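PDB 4O7K: protein osa from Shigella flexneri, which suppresses the oncogenicity of Agrobacterium tumefaciens and acts as a plasmid fertility inhibition factor of the ParB/Srx superfamily. Local coordinates for residues Ala90-Lys94 with Gln95-Lys99; Trp12-Ile15 with Arg16-Lys20; Leu47-Pro50 with Asn51-Asp54; Ala175-Gln178 with Val179-Arg183. The protein carries 1 engineered substitution. One frame throughout, in Å; residues are numbered along the deposited sequence.

Contact 1: Ala90-Lys94 with Gln95-Lys99; sequences ACPLK and QDMPK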
loop_
_atom_site.group_PDB
_atom_site.type_symbol
_atom_site.label_atom_id
_atom_site.label_comp_id
_atom_site.label_asym_id
_atom_site.label_seq_id
_atom_site.Cartn_x
_atom_site.Cartn_y
_atom_site.Cartn_z
ATOM N N ALA A 90 -9.739 2.417 -10.836
ATOM C CA ALA A 90 -10.763 2.027 -9.859
ATOM C C ALA A 90 -10.345 0.794 -9.051
ATOM O O ALA A 90 -9.843 -0.184 -9.593
ATOM C CB ALA A 90 -12.085 1.760 -10.544
ATOM N N CYS A 91 -10.560 0.850 -7.749
ATOM C CA CYS A 91 -10.179 -0.260 -6.879
ATOM C C CYS A 91 -11.270 -1.320 -6.814
ATOM O O CYS A 91 -12.408 -1.018 -6.443
ATOM C CB CYS A 91 -9.881 0.258 -5.486
ATOM S SG CYS A 91 -9.295 -1.014 -4.379
ATOM N N PRO A 92 -10.939 -2.566 -7.195
ATOM C CA PRO A 92 -11.888 -3.670 -7.003
ATOM C C PRO A 92 -12.148 -3.913 -5.516
ATOM O O PRO A 92 -11.313 -3.529 -4.693
ATOM C CB PRO A 92 -11.169 -4.881 -7.626
ATOM C CG PRO A 92 -10.044 -4.311 -8.439
ATOM C CD PRO A 92 -9.663 -3.025 -7.772
ATOM N N LEU A 93 -13.276 -4.526 -5.164
ATOM C CA LEU A 93 -13.429 -5.035 -3.807
ATOM C C LEU A 93 -12.343 -6.073 -3.559
ATOM O O LEU A 93 -11.903 -6.750 -4.490
ATOM C CB LEU A 93 -14.805 -5.663 -3.581
ATOM C CG LEU A 93 -16.059 -4.785 -3.586
ATOM C CD1 LEU A 93 -17.255 -5.638 -3.205
ATOM C CD2 LEU A 93 -15.922 -3.599 -2.645
ATOM N N LYS A 94 -11.918 -6.188 -2.308
ATOM C CA LYS A 94 -10.922 -7.178 -1.909
ATOM C C LYS A 94 -11.240 -8.562 -2.470
ATOM O O LYS A 94 -10.389 -9.195 -3.085
ATOM C CB LYS A 94 -10.832 -7.241 -0.386
ATOM C CG LYS A 94 -9.482 -6.867 0.159
ATOM C CD LYS A 94 -9.584 -6.297 1.576
ATOM C CE LYS A 94 -9.870 -7.366 2.607
ATOM N NZ LYS A 94 -9.797 -6.796 3.991
ATOM N N GLN A 95 -12.486 -9.001 -2.306
ATOM C CA GLN A 95 -12.903 -10.321 -2.779
ATOM C C GLN A 95 -12.680 -10.527 -4.267
ATOM O O GLN A 95 -12.580 -11.663 -4.721
ATOM C CB GLN A 95 -14.379 -10.572 -2.445
ATOM C CG GLN A 95 -15.332 -9.490 -2.915
ATOM C CD GLN A 95 -16.755 -9.706 -2.413
ATOM O OE1 GLN A 95 -17.590 -10.303 -3.099
ATOM N NE2 GLN A 95 -17.034 -9.224 -1.203
ATOM N N ASP A 96 -12.597 -9.437 -5.026
ATOM C CA ASP A 96 -12.467 -9.540 -6.471
ATOM C C ASP A 96 -11.056 -9.247 -6.950
ATOM O O ASP A 96 -10.744 -9.418 -8.129
ATOM C CB ASP A 96 -13.448 -8.592 -7.161
ATOM C CG ASP A 96 -14.888 -8.956 -6.888
ATOM O OD1 ASP A 96 -15.196 -10.164 -6.853
ATOM O OD2 ASP A 96 -15.709 -8.036 -6.701
ATOM N N MET A 97 -10.202 -8.796 -6.039
ATOM C CA MET A 97 -8.842 -8.459 -6.430
ATOM C C MET A 97 -8.091 -9.626 -7.085
ATOM O O MET A 97 -7.372 -9.402 -8.054
ATOM C CB MET A 97 -8.059 -7.927 -5.227
ATOM C CG MET A 97 -8.420 -6.495 -4.868
ATOM S SD MET A 97 -7.612 -5.949 -3.355
ATOM C CE MET A 97 -8.387 -4.350 -3.109
ATOM N N PRO A 98 -8.262 -10.873 -6.586
ATOM C CA PRO A 98 -7.475 -11.914 -7.263
ATOM C C PRO A 98 -7.913 -12.186 -8.698
ATOM O O PRO A 98 -7.183 -12.859 -9.422
ATOM C CB PRO A 98 -7.697 -13.154 -6.381
ATOM C CG PRO A 98 -7.997 -12.600 -5.029
ATOM C CD PRO A 98 -8.836 -11.370 -5.321
ATOM N N LYS A 99 -9.059 -11.647 -9.116
ATOM C CA LYS A 99 -9.532 -11.840 -10.488
ATOM C C LYS A 99 -8.809 -10.936 -11.472
ATOM O O LYS A 99 -8.902 -11.139 -12.682
ATOM C CB LYS A 99 -11.043 -11.600 -10.592
ATOM C CG LYS A 99 -11.883 -12.602 -9.826
ATOM C CD LYS A 99 -13.306 -12.099 -9.612
ATOM C CE LYS A 99 -13.904 -12.672 -8.323
ATOM N NZ LYS A 99 -14.613 -13.968 -8.520
#
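Asp96 N donates to Leu93 O at 2.8 Å, and one residue on, Met97 N donates to Lys94 O at 3.0 Å. These two i to i+3 backbone hydrogen bonds turn the chain from an extended run into a short 3-10 segment.

The apolar contacts are carried mainly by Met97. Its chain is extended beyond CG, with CG anti to the carbonyl carbon (chi1 -76°), and this carries the thioether back over the preceding residues. The methyl CE ends 3.7 Å from Cys91 SG and 3.4 Å from Pro92 O, while CG lies 4.2 Å from Pro92 CB. Met97 SD crosses the Lys94 side chain at a slant, 4.1 Å from Lys94 CG. Leu93 and Gln95 run side by side on another flank, where Leu93 CB meets Gln95 CG at 3.9 Å.

The charged groups find their partners elsewhere. Lys94 NZ forms a salt bridge with Glu150, and Asp96 OD2 makes a long, weak ion pair with Arg10. Met97 itself is enclosed further by Tyr77, Met144 and Leu147.

The chemistry is therefore divided: amide bonds fix the turn, and the buried Met97 thioether covers its inner side. Pro92 O, covered by the methyl of Met97, is buried without any polar partner.

Contact 2: Trp12-Ile15 with Arg16-Lys20; sequences WLEI and RRLDK
Leu18 N donates to Glu14 O at 2.9 Å, with an N-H...O angle of 163°, one of four successive i to i+4 amide bonds that carry the alpha-helical backbone here. Leu18 itself is buried against Leu74, Tyr77 and Leu81.

The side chain of Glu14 has two partners of different character. OE2 takes a hydrogen bond from the hydroxyl of Tyr77 on helix 73-81. In the Arg17 conformer given, one of two, OE1 stands over one face of the guanidinium, 3.5 Å from Arg17 NH1. This is a salt bridge of charges alone, as OE1 lies well out of the guanidinium plane and no N-H is aimed at it. The two side chains lie alongside, yet their flat groups are inclined by 62°. A bend at chi2 of Glu14 (74°) folds the carboxylate back toward the arginine. Arg17 NE also forms a salt bridge with Glu21.

Trp12 and Arg16 meet on an exposed flank, where Arg16 CD approaches Trp12 CZ3 to 4.0 Å. Ile15 and Asp19 extend side by side, Ile15 CG2 lying 4.1 Å from Asp19 OD2, while Asp19 OD1 pairs with Arg78.

A pairing by charge alone probably leaves the guanidinium some freedom, consistent with Arg17 being modelled in two conformers. The nearby positive charge and the tyrosine hydroxyl would both be expected to stabilise the buried carboxylate as an anion.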
loop_
_atom_site.group_PDB
_atom_site.type_symbol
_atom_site.label_atom_id
_atom_site.label_comp_id
_atom_site.label_asym_id
_atom_site.label_seq_id
_atom_site.Cartn_x
_atom_site.Cartn_y
_atom_site.Cartn_z
ATOM N N TRP A 12 -19.834 2.152 -1.826
ATOM C CA TRP A 12 -20.323 2.919 -0.696
ATOM C C TRP A 12 -20.359 2.061 0.571
ATOM O O TRP A 12 -19.880 2.472 1.632
ATOM C CB TRP A 12 -21.719 3.471 -1.006
ATOM C CG TRP A 12 -22.237 4.396 0.046
ATOM C CD1 TRP A 12 -22.138 5.754 0.058
ATOM C CD2 TRP A 12 -22.940 4.032 1.237
ATOM N NE1 TRP A 12 -22.733 6.260 1.184
ATOM C CE2 TRP A 12 -23.225 5.220 1.930
ATOM C CE3 TRP A 12 -23.342 2.810 1.799
ATOM C CZ2 TRP A 12 -23.907 5.229 3.144
ATOM C CZ3 TRP A 12 -24.014 2.822 2.999
ATOM C CH2 TRP A 12 -24.295 4.023 3.659
ATOM N N LEU A 13 -20.926 0.866 0.450
ATOM C CA LEU A 13 -21.087 -0.020 1.590
ATOM C C LEU A 13 -19.728 -0.491 2.114
ATOM O O LEU A 13 -19.516 -0.567 3.323
ATOM C CB LEU A 13 -21.961 -1.211 1.210
ATOM C CG LEU A 13 -23.458 -0.917 1.107
ATOM C CD1 LEU A 13 -24.144 -2.042 0.359
ATOM C CD2 LEU A 13 -24.080 -0.708 2.477
ATOM N N GLU A 14 -18.806 -0.771 1.199
ATOM C CA GLU A 14 -17.458 -1.185 1.581
ATOM C C GLU A 14 -16.714 -0.071 2.311
ATOM O O GLU A 14 -16.058 -0.317 3.316
ATOM C CB GLU A 14 -16.657 -1.638 0.361
ATOM C CG GLU A 14 -15.247 -2.179 0.703
ATOM C CD GLU A 14 -15.253 -3.575 1.341
ATOM O OE1 GLU A 14 -16.280 -3.977 1.934
ATOM O OE2 GLU A 14 -14.216 -4.273 1.244
ATOM N N ILE A 15 -16.820 1.154 1.811
ATOM C CA ILE A 15 -16.240 2.296 2.506
ATOM C C ILE A 15 -16.835 2.434 3.905
ATOM O O ILE A 15 -16.117 2.660 4.879
ATOM C CB ILE A 15 -16.446 3.598 1.698
ATOM C CG1 ILE A 15 -15.570 3.555 0.443
ATOM C CG2 ILE A 15 -16.146 4.828 2.548
ATOM C CD1 ILE A 15 -15.933 4.608 -0.602
ATOM N N ARG A 16 -18.144 2.260 4.022
ATOM C CA ARG A 16 -18.768 2.347 5.341
ATOM C C ARG A 16 -18.263 1.223 6.272
ATOM O O ARG A 16 -18.096 1.441 7.475
ATOM C CB ARG A 16 -20.295 2.313 5.208
ATOM C CG ARG A 16 -21.060 2.481 6.513
ATOM C CD ARG A 16 -22.356 1.689 6.469
ATOM N NE ARG A 16 -23.186 1.893 7.657
ATOM C CZ ARG A 16 -23.625 0.911 8.441
ATOM N NH1 ARG A 16 -23.291 -0.349 8.185
ATOM N NH2 ARG A 16 -24.378 1.193 9.499
ATOM N N ARG A 17 -18.022 0.038 5.708
ATOM C CA ARG A 17 -17.477 -1.098 6.464
ATOM C C ARG A 17 -16.094 -0.753 6.993
ATOM O O ARG A 17 -15.775 -0.993 8.164
ATOM C CB ARG A 17 -17.401 -2.355 5.586
ATOM C CG ARG A 17 -16.993 -3.631 6.323
ATOM C CD ARG A 17 -16.599 -4.770 5.363
ATOM N NE ARG A 17 -15.146 -4.874 5.177
ATOM C CZ ARG A 17 -14.543 -5.800 4.431
ATOM N NH1 ARG A 17 -15.262 -6.715 3.792
ATOM N NH2 ARG A 17 -13.221 -5.813 4.326
ATOM N N LEU A 18 -15.276 -0.184 6.116
ATOM C CA LEU A 18 -13.929 0.234 6.475
ATOM C C LEU A 18 -13.954 1.319 7.554
ATOM O O LEU A 18 -13.113 1.324 8.450
ATOM C CB LEU A 18 -13.187 0.727 5.231
ATOM C CG LEU A 18 -12.861 -0.407 4.251
ATOM C CD1 LEU A 18 -12.429 0.138 2.892
ATOM C CD2 LEU A 18 -11.796 -1.334 4.827
ATOM N N ASP A 19 -14.928 2.223 7.467
ATOM C CA ASP A 19 -15.056 3.318 8.423
ATOM C C ASP A 19 -15.186 2.747 9.820
ATOM O O ASP A 19 -14.515 3.195 10.756
ATOM C CB ASP A 19 -16.268 4.198 8.107
ATOM C CG ASP A 19 -16.029 5.150 6.942
ATOM O OD1 ASP A 19 -14.857 5.367 6.556
ATOM O OD2 ASP A 19 -17.027 5.693 6.413
ATOM N N LYS A 20 -16.036 1.733 9.942
ATOM C CA LYS A 20 -16.271 1.075 11.222
ATOM C C LYS A 20 -15.088 0.222 11.691
ATOM O O LYS A 20 -14.742 0.253 12.867
ATOM C CB LYS A 20 -17.533 0.221 11.141
ATOM C CG LYS A 20 -18.754 1.045 10.793
ATOM C CD LYS A 20 -20.033 0.257 10.929
ATOM C CE LYS A 20 -21.222 1.172 10.706
ATOM N NZ LYS A 20 -21.238 2.293 11.698
#

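Contact 3: Leu47-Pro50 with Asn51-Asp54; sequences LPVP and NHPD. With PO4 (phosphate ion), chain C.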
loop_
_atom_site.group_PDB
_atom_site.type_symbol
_atom_site.label_atom_id
_atom_site.label_comp_id
_atom_site.label_asym_id
_atom_site.label_seq_id
_atom_site.Cartn_x
_atom_site.Cartn_y
_atom_site.Cartn_z
ATOM N N LEU A 47 7.488 -8.489 5.530
ATOM C CA LEU A 47 6.098 -8.153 5.845
ATOM C C LEU A 47 5.370 -9.413 6.294
ATOM O O LEU A 47 5.280 -10.377 5.539
ATOM C CB LEU A 47 5.388 -7.520 4.632
ATOM C CG LEU A 47 5.814 -6.117 4.192
ATOM C CD1 LEU A 47 7.118 -6.202 3.428
ATOM C CD2 LEU A 47 4.755 -5.506 3.293
ATOM N N PRO A 48 4.868 -9.416 7.539
ATOM C CA PRO A 48 4.052 -10.542 8.004
ATOM C C PRO A 48 2.782 -10.623 7.168
ATOM O O PRO A 48 2.198 -9.577 6.879
ATOM C CB PRO A 48 3.722 -10.183 9.456
ATOM C CG PRO A 48 4.651 -9.038 9.818
ATOM C CD PRO A 48 4.961 -8.337 8.537
ATOM N N VAL A 49 2.386 -11.832 6.774
ATOM C CA VAL A 49 1.148 -12.048 6.027
ATOM C C VAL A 49 0.337 -13.117 6.734
ATOM O O VAL A 49 0.782 -14.263 6.807
ATOM C CB VAL A 49 1.408 -12.509 4.590
ATOM C CG1 VAL A 49 0.111 -12.504 3.811
ATOM C CG2 VAL A 49 2.450 -11.634 3.918
ATOM N N PRO A 50 -0.845 -12.753 7.263
ATOM C CA PRO A 50 -1.659 -13.699 8.045
ATOM C C PRO A 50 -1.897 -15.018 7.328
ATOM O O PRO A 50 -2.344 -15.001 6.180
ATOM C CB PRO A 50 -2.980 -12.954 8.236
ATOM C CG PRO A 50 -2.607 -11.505 8.158
ATOM C CD PRO A 50 -1.479 -11.425 7.164
ATOM N N ASN A 51 -1.570 -16.128 7.995
ATOM C CA ASN A 51 -1.807 -17.480 7.477
ATOM C C ASN A 51 -1.115 -17.734 6.144
ATOM O O ASN A 51 -1.637 -18.436 5.279
ATOM C CB ASN A 51 -3.311 -17.740 7.337
ATOM C CG ASN A 51 -4.082 -17.381 8.593
ATOM O OD1 ASN A 51 -5.040 -16.606 8.552
ATOM N ND2 ASN A 51 -3.654 -17.928 9.725
ATOM N N HIS A 52 0.081 -17.181 5.996
ATOM C CA HIS A 52 0.758 -17.173 4.711
ATOM C C HIS A 52 2.251 -17.007 4.960
ATOM O O HIS A 52 2.644 -16.449 5.983
ATOM C CB HIS A 52 0.191 -16.032 3.841
ATOM C CG HIS A 52 0.689 -16.010 2.428
ATOM N ND1 HIS A 52 1.914 -15.483 2.075
ATOM C CD2 HIS A 52 0.103 -16.404 1.270
ATOM C CE1 HIS A 52 2.076 -15.588 0.767
ATOM N NE2 HIS A 52 0.990 -16.140 0.255
ATOM N N PRO A 53 3.086 -17.509 4.041
ATOM C CA PRO A 53 4.519 -17.211 4.117
ATOM C C PRO A 53 4.794 -15.706 4.085
ATOM O O PRO A 53 4.058 -14.958 3.431
ATOM C CB PRO A 53 5.081 -17.894 2.869
ATOM C CG PRO A 53 4.128 -19.009 2.591
ATOM C CD PRO A 53 2.778 -18.477 2.973
ATOM N N ASP A 54 5.839 -15.279 4.789
ATOM C CA ASP A 54 6.271 -13.884 4.781
ATOM C C ASP A 54 6.382 -13.334 3.373
ATOM O O ASP A 54 6.741 -14.063 2.450
ATOM C CB ASP A 54 7.637 -13.727 5.458
ATOM C CG ASP A 54 7.630 -14.154 6.905
ATOM O OD1 ASP A 54 6.538 -14.199 7.508
ATOM O OD2 ASP A 54 8.729 -14.406 7.443
HETATM P P PO4 C . -0.849 -16.544 -2.944
HETATM O O1 PO4 C . -1.408 -15.413 -3.795
HETATM O O2 PO4 C . -1.547 -16.573 -1.605
HETATM O O3 PO4 C . -1.058 -17.874 -3.630
HETATM O O4 PO4 C . 0.633 -16.342 -2.746
HETATM O O HOH W 1 3.780 -14.192 7.527
#
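Val49 and His52 stand side by side, their side chains pointing the same way from the two ends of a type II beta turn. Val49 CG1 lies 3.5 Å from His52 CB and reaches the imidazole obliquely, while Val49 CG2 sits 3.7 Å from Pro53 O. In His52, CG is anti to the backbone N (chi1 -173°), which lays the ring alongside the valine.

Both ring nitrogens are engaged. ND1 donates to Pro53 O at 2.6 Å, on a lone pair in the carbonyl plane, and Pro53 CD lies over one ring face; together they restrain the ring's rotation. At the other edge NE2 donates to phosphate O4 at 3.0 Å, with a nearly straight N-H...O angle of 169°. Between them the two N-H bonds fix the direction in which the ring points.

Water 1 spans the mouth of the turn, accepting from Val49 N at 2.8 Å and lying 2.8 Å from Asp54 OD1. The carboxylate of Asp54 has its main partner in Arg46.

His149 and Trp145 meet the His52 ring edge-to-face and also hydrogen-bond the phosphate, which probably came from the crystallisation liquor. The arrangement is that of a beta hairpin, its connection running between the antiparallel strands 44-47 and 55-58, with a histidine near its tip forming part of a small anion site.

Contact 4: Ala175-Gln178 with Val179-Arg183; sequences APIQ and VSKLR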
loop_
_atom_site.group_PDB
_atom_site.type_symbol
_atom_site.label_atom_id
_atom_site.label_comp_id
_atom_site.label_asym_id
_atom_site.label_seq_id
_atom_site.Cartn_x
_atom_site.Cartn_y
_atom_site.Cartn_z
ATOM N N ALA A 175 5.044 9.282 10.618
ATOM C CA ALA A 175 5.619 10.308 9.754
ATOM C C ALA A 175 6.379 9.685 8.577
ATOM O O ALA A 175 6.955 8.596 8.706
ATOM C CB ALA A 175 6.548 11.219 10.560
ATOM N N PRO A 176 6.398 10.379 7.424
ATOM C CA PRO A 176 7.157 9.854 6.295
ATOM C C PRO A 176 8.638 9.916 6.583
ATOM O O PRO A 176 9.032 10.631 7.497
ATOM C CB PRO A 176 6.809 10.810 5.139
ATOM C CG PRO A 176 5.693 11.657 5.629
ATOM C CD PRO A 176 5.796 11.686 7.115
ATOM N N ILE A 177 9.444 9.223 5.791
ATOM C CA ILE A 177 10.892 9.363 5.874
ATOM C C ILE A 177 11.470 9.363 4.465
ATOM O O ILE A 177 11.066 8.565 3.615
ATOM C CB ILE A 177 11.547 8.232 6.736
ATOM C CG1 ILE A 177 13.050 8.471 6.879
ATOM C CG2 ILE A 177 11.257 6.837 6.151
ATOM C CD1 ILE A 177 13.716 7.549 7.896
ATOM N N GLN A 178 12.397 10.276 4.200
ATOM C CA GLN A 178 12.973 10.367 2.860
ATOM C C GLN A 178 13.830 9.146 2.570
ATOM O O GLN A 178 14.549 8.659 3.444
ATOM C CB GLN A 178 13.796 11.644 2.703
ATOM C CG GLN A 178 14.334 11.844 1.295
ATOM C CD GLN A 178 14.887 13.235 1.081
ATOM O OE1 GLN A 178 14.736 14.108 1.935
ATOM N NE2 GLN A 178 15.539 13.451 -0.061
ATOM N N VAL A 179 13.734 8.637 1.348
ATOM C CA VAL A 179 14.448 7.426 0.973
ATOM C C VAL A 179 15.948 7.539 1.252
ATOM O O VAL A 179 16.554 6.615 1.792
ATOM C CB VAL A 179 14.206 7.087 -0.507
ATOM C CG1 VAL A 179 15.197 6.017 -0.991
ATOM C CG2 VAL A 179 12.783 6.608 -0.685
ATOM N N SER A 180 16.537 8.684 0.922
ATOM C CA SER A 180 17.969 8.890 1.135
ATOM C C SER A 180 18.347 8.772 2.617
ATOM O O SER A 180 19.387 8.209 2.959
ATOM C CB SER A 180 18.392 10.257 0.584
ATOM O OG SER A 180 17.788 11.296 1.327
ATOM N N LYS A 181 17.500 9.301 3.493
ATOM C CA LYS A 181 17.772 9.264 4.918
ATOM C C LYS A 181 17.625 7.840 5.461
ATOM O O LYS A 181 18.406 7.405 6.318
ATOM C CB LYS A 181 16.845 10.222 5.666
ATOM C CG LYS A 181 17.073 10.266 7.179
ATOM C CD LYS A 181 16.263 11.386 7.816
ATOM C CE LYS A 181 16.561 11.532 9.301
ATOM N NZ LYS A 181 15.993 10.412 10.100
ATOM N N LEU A 182 16.632 7.111 4.961
ATOM C CA LEU A 182 16.413 5.742 5.425
ATOM C C LEU A 182 17.566 4.850 4.972
ATOM O O LEU A 182 18.091 4.051 5.761
ATOM C CB LEU A 182 15.075 5.186 4.921
ATOM C CG LEU A 182 14.741 3.794 5.471
ATOM C CD1 LEU A 182 14.710 3.814 6.989
ATOM C CD2 LEU A 182 13.425 3.271 4.943
ATOM N N ARG A 183 17.962 4.990 3.708
ATOM C CA ARG A 183 19.087 4.217 3.180
ATOM C C ARG A 183 20.333 4.448 4.036
ATOM O O ARG A 183 21.032 3.505 4.422
ATOM C CB ARG A 183 19.354 4.585 1.720
ATOM C CG ARG A 183 18.422 3.890 0.738
ATOM C CD ARG A 183 18.585 4.422 -0.680
ATOM N NE ARG A 183 17.755 3.693 -1.635
ATOM C CZ ARG A 183 17.434 4.149 -2.847
ATOM N NH1 ARG A 183 17.870 5.334 -3.249
ATOM N NH2 ARG A 183 16.673 3.425 -3.659
#
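Ile177 and Leu182 pack across a strand-to-helix junction, where the short strand 177-178 passes directly into helix 179-189 with Gln178 at the N-cap position. The tight side is apolar. Ile177 CD1 meets Leu182 CD1 at 4.0 Å, and the two side chains cross at about a right angle. Ile177 CG1 is anti to the backbone N (chi1 -176°), and its fully extended chain brings that terminal methyl to the leucine. Leu182 is buried, lying also on Ile68 and Tyr70 of the neighbouring strand 67-72.

The first helical turn closes on a single carbonyl. Leu182 N donates to Gln178 O at 3.0 Å, and Lys181 N adds a weak bond to the same oxygen at an N-H...O angle of 121°.

The other flank is looser and more exposed. The side chain of Lys181 runs extended as far as CE and then bends at chi4, leaving NZ 4.3 Å from Ile177 CD1. Gln178 extends along the start of the helix, and its amide nitrogen is bound to Gln64 O. That same nitrogen, Gln178 NE2, passes 3.4 Å from Ser180 OG, at an angle too poor for a hydrogen bond.

Contacts 1 and 2 are the pair that touch: their centres are 15 Å apart, and Leu93 CD2 packs on Glu14 CB at 3.7 Å. Beside this packing, Lys94 NZ and Arg17 NH2 lie 3.6 Å apart in the Arg17 conformer given, with acidic residues close by that would probably offset the like charges. Tyr77 serves both contacts, its hydroxyl bonding Lys94 N and Glu14. Contact 3, which holds the phosphate, stays separate, its nearest atoms about 10 Å from contact 1 and about 13 Å from contact 2. Contact 4 lies across the chain's centre from contacts 1 and 2, with centres 31 and 32 Å away.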